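PDB 4O82: phosphoribosylaminoimidazole-succinocarboxamide synthase from Pyrococcus horikoshii, which catalyses the ATP-dependent joining of L-aspartate to 5-amino-1-(5-phospho-D-ribosyl)imidazole-4-carboxylate, a step of de novo purine biosynthesis that yields SAICAR, ADP and phosphate. Local coordinates for residues L83-L88 with K175-K180. Residues are numbered along the deposited sequence; the frame is centred on the assembly and turned at random.
With ADP (adenosine-5'-diphosphate), chain J; AMP (adenosine monophosphate), chain I.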
loop_
_atom_site.group_PDB
_atom_site.type_symbol
_atom_site.label_atom_id
_atom_site.label_comp_id
_atom_site.label_asym_id
_atom_site.label_seq_id
_atom_site.Cartn_x
_atom_site.Cartn_y
_atom_site.Cartn_z
ATOM N N LEU A 83 -0.630 29.104 -3.460
ATOM C CA LEU A 83 0.012 28.747 -2.205
ATOM C C LEU A 83 1.289 29.549 -2.008
ATOM O O LEU A 83 1.893 30.019 -2.981
ATOM C CB LEU A 83 0.355 27.249 -2.188
ATOM C CG LEU A 83 -0.790 26.247 -2.263
ATOM C CD1 LEU A 83 -0.239 24.833 -2.185
ATOM C CD2 LEU A 83 -1.788 26.510 -1.140
ATOM N N ASP A 84 1.673 29.681 -0.738
ATOM C CA ASP A 84 2.989 30.136 -0.333
ATOM C C ASP A 84 3.868 28.872 -0.334
ATOM O O ASP A 84 3.779 28.052 0.590
ATOM C CB ASP A 84 2.883 30.747 1.071
ATOM C CG ASP A 84 4.218 31.179 1.625
ATOM O OD1 ASP A 84 5.012 31.784 0.867
ATOM O OD2 ASP A 84 4.467 30.921 2.823
HETATM N N MSE A 85 4.671 28.713 -1.391
HETATM C CA MSE A 85 5.371 27.456 -1.690
HETATM C C MSE A 85 6.568 27.210 -0.831
HETATM O O MSE A 85 7.361 28.117 -0.582
HETATM C CB MSE A 85 5.925 27.454 -3.120
HETATM C CG MSE A 85 4.848 27.449 -4.204
HETATM SE SE MSE A 85 3.701 25.849 -4.101
HETATM C CE MSE A 85 5.042 24.558 -4.743
ATOM N N TYR A 86 6.751 25.959 -0.420
ATOM C CA TYR A 86 8.028 25.541 0.172
ATOM C C TYR A 86 9.117 25.439 -0.885
ATOM O O TYR A 86 8.856 24.975 -1.995
ATOM C CB TYR A 86 7.874 24.229 0.920
ATOM C CG TYR A 86 7.089 24.368 2.202
ATOM C CD1 TYR A 86 7.687 24.867 3.356
ATOM C CD2 TYR A 86 5.756 23.971 2.261
ATOM C CE1 TYR A 86 6.974 24.982 4.541
ATOM C CE2 TYR A 86 5.038 24.078 3.430
ATOM C CZ TYR A 86 5.650 24.584 4.566
ATOM O OH TYR A 86 4.906 24.679 5.711
ATOM N N PRO A 87 10.339 25.913 -0.564
ATOM C CA PRO A 87 11.405 25.933 -1.573
ATOM C C PRO A 87 12.076 24.554 -1.690
ATOM O O PRO A 87 13.295 24.435 -1.644
ATOM C CB PRO A 87 12.363 27.008 -1.054
ATOM C CG PRO A 87 12.146 27.021 0.440
ATOM C CD PRO A 87 10.711 26.638 0.665
ATOM N N LEU A 88 11.234 23.532 -1.868
ATOM C CA LEU A 88 11.619 22.133 -1.797
ATOM C C LEU A 88 11.116 21.300 -2.974
ATOM O O LEU A 88 10.016 21.532 -3.494
ATOM C CB LEU A 88 11.062 21.506 -0.519
ATOM C CG LEU A 88 11.490 22.021 0.864
ATOM C CD1 LEU A 88 10.668 21.327 1.933
ATOM C CD2 LEU A 88 12.992 21.821 1.101
ATOM N N LYS A 175 8.692 13.161 -7.595
ATOM C CA LYS A 175 8.984 14.425 -6.917
ATOM C C LYS A 175 7.681 15.158 -6.625
ATOM O O LYS A 175 6.825 15.236 -7.468
ATOM C CB LYS A 175 9.882 15.344 -7.760
ATOM C CG LYS A 175 10.061 16.751 -7.172
ATOM C CD LYS A 175 10.014 17.913 -8.167
ATOM C CE LYS A 175 8.881 17.884 -9.181
ATOM N NZ LYS A 175 8.250 19.216 -9.334
ATOM N N LEU A 176 7.559 15.699 -5.421
ATOM C CA LEU A 176 6.388 16.494 -5.061
ATOM C C LEU A 176 6.834 17.859 -4.589
ATOM O O LEU A 176 7.997 18.054 -4.202
ATOM C CB LEU A 176 5.571 15.817 -3.953
ATOM C CG LEU A 176 4.989 14.418 -4.127
ATOM C CD1 LEU A 176 4.501 13.913 -2.774
ATOM C CD2 LEU A 176 3.867 14.409 -5.176
ATOM N N GLU A 177 5.901 18.797 -4.651
ATOM C CA GLU A 177 6.076 20.120 -4.122
ATOM C C GLU A 177 4.860 20.437 -3.252
ATOM O O GLU A 177 3.761 19.905 -3.490
ATOM C CB GLU A 177 6.242 21.145 -5.257
ATOM C CG GLU A 177 7.321 20.718 -6.257
ATOM C CD GLU A 177 7.770 21.812 -7.210
ATOM O OE1 GLU A 177 7.348 22.987 -7.079
ATOM O OE2 GLU A 177 8.569 21.482 -8.105
ATOM N N PHE A 178 5.105 21.298 -2.258
ATOM C CA PHE A 178 4.146 21.657 -1.219
ATOM C C PHE A 178 4.168 23.155 -0.961
ATOM O O PHE A 178 5.185 23.824 -1.176
ATOM C CB PHE A 178 4.489 20.935 0.101
ATOM C CG PHE A 178 4.255 19.442 0.072
ATOM C CD1 PHE A 178 3.003 18.912 0.396
ATOM C CD2 PHE A 178 5.293 18.558 -0.266
ATOM C CE1 PHE A 178 2.793 17.549 0.406
ATOM C CE2 PHE A 178 5.075 17.176 -0.269
ATOM C CZ PHE A 178 3.819 16.677 0.066
ATOM N N GLY A 179 3.044 23.664 -0.484
ATOM C CA GLY A 179 2.926 25.044 -0.045
ATOM C C GLY A 179 1.924 25.242 1.094
ATOM O O GLY A 179 1.255 24.292 1.555
ATOM N N LYS A 180 1.842 26.485 1.564
ATOM C CA LYS A 180 0.969 26.835 2.678
ATOM C C LYS A 180 -0.215 27.615 2.133
ATOM O O LYS A 180 -0.031 28.530 1.331
ATOM C CB LYS A 180 1.732 27.672 3.716
ATOM C CG LYS A 180 2.480 26.861 4.759
ATOM C CD LYS A 180 3.126 27.753 5.818
ATOM C CE LYS A 180 4.633 27.936 5.614
ATOM N NZ LYS A 180 5.047 29.084 4.751
HETATM P PB ADP J . 9.716 25.630 -13.143
HETATM O O1B ADP J . 10.072 24.495 -12.210
HETATM O O2B ADP J . 10.820 26.046 -14.099
HETATM O O3B ADP J . 8.991 26.735 -12.429
HETATM P PA ADP J . 7.072 24.794 -14.083
HETATM O O1A ADP J . 6.564 24.929 -15.497
HETATM O O2A ADP J . 6.898 23.489 -13.349
HETATM O O3A ADP J . 8.657 25.077 -14.241
HETATM O "O5'" ADP J . 6.445 25.997 -13.218
HETATM C "C5'" ADP J . 5.582 25.805 -12.098
HETATM C "C4'" ADP J . 6.017 26.747 -10.986
HETATM O "O4'" ADP J . 4.908 27.186 -10.190
HETATM C "C3'" ADP J . 6.957 26.053 -10.026
HETATM O "O3'" ADP J . 7.834 27.067 -9.550
HETATM C "C2'" ADP J . 6.077 25.624 -8.879
HETATM O "O2'" ADP J . 6.772 25.551 -7.640
HETATM C "C1'" ADP J . 5.060 26.739 -8.843
HETATM N N9 ADP J . 3.765 26.244 -8.346
HETATM C C8 ADP J . 3.204 25.056 -8.612
HETATM N N7 ADP J . 2.012 24.950 -7.995
HETATM C C5 ADP J . 1.794 26.108 -7.336
HETATM C C6 ADP J . 0.742 26.685 -6.471
HETATM N N6 ADP J . -0.370 25.996 -6.180
HETATM N N1 ADP J . 0.926 27.926 -5.966
HETATM C C2 ADP J . 2.024 28.660 -6.233
HETATM N N3 ADP J . 3.023 28.191 -7.008
HETATM C C4 ADP J . 2.966 26.953 -7.564
HETATM P P AMP I . 16.629 11.725 -9.711
HETATM O O1P AMP I . 17.024 12.416 -8.423
HETATM O O2P AMP I . 17.058 10.281 -9.833
HETATM O O3P AMP I . 16.938 12.440 -11.001
HETATM O "O5'" AMP I . 14.999 11.856 -9.684
HETATM C "C5'" AMP I . 14.079 11.206 -8.785
HETATM C "C4'" AMP I . 12.613 11.421 -9.199
HETATM O "O4'" AMP I . 12.223 12.769 -8.963
HETATM C "C3'" AMP I . 12.280 11.178 -10.674
HETATM O "O3'" AMP I . 10.956 10.667 -10.737
HETATM C "C2'" AMP I . 12.262 12.540 -11.320
HETATM O "O2'" AMP I . 11.389 12.610 -12.460
HETATM C "C1'" AMP I . 11.778 13.403 -10.163
HETATM N N9 AMP I . 12.362 14.755 -10.229
HETATM C C8 AMP I . 13.462 15.172 -9.579
HETATM N N7 AMP I . 13.710 16.480 -9.844
HETATM C C5 AMP I . 12.765 16.918 -10.684
HETATM C C6 AMP I . 12.436 18.189 -11.367
HETATM N N6 AMP I . 13.208 19.294 -11.202
HETATM N N1 AMP I . 11.330 18.201 -12.158
HETATM C C2 AMP I . 10.548 17.126 -12.336
HETATM N N3 AMP I . 10.795 15.942 -11.748
HETATM C C4 AMP I . 11.863 15.777 -10.927
HETATM O O HOH W 1 7.801 22.516 -2.232
#
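The adenosine pocket of this SAICAR synthetase is floored by an antiparallel strand pair, in which Asp-84 and Lys-180 form a hydrogen-bonded pair and Met-85 faces Gly-179. Asp-84 N gives its hydrogen to Lys-180 O (2.9 Å), and Lys-180 N returns one to Asp-84 O; beyond them Tyr-86 N reaches Phe-178 O at 2.8 Å. The strands then part around Pro-87, the centre of an inverse gamma turn, and a water links them there, accepting from Phe-178 N and lying 2.7 Å from both Tyr-86 O and Leu-88 O. Gly-179 CA lies 3.8 Å from Met-85 CA, and Leu-83 CD1 packs on it too. In selenomethionine Met-85, two successive bends (chi2 -61°, chi3 -72°) put SE 3.7 Å from adenine C4 of ADP and CE 3.6 Å from Glu-177 OE1. That oxygen accepts a hydrogen bond from ribose O2' of ADP, while OE2 forms salt bridges with Lys-175 and Lys-122; Leu-83 N donates to adenine N1 (3.2 Å). On the face carrying Asp-84 and Lys-180, Lys-180 crosses Tyr-86, whose OH bonds to Glu-145, at about a right angle. The bent Lys-180 chain brings NZ to the anti side of Asp-84 OD2 in a salt bridge, 2.7 Å away and 29° out of the carboxylate plane.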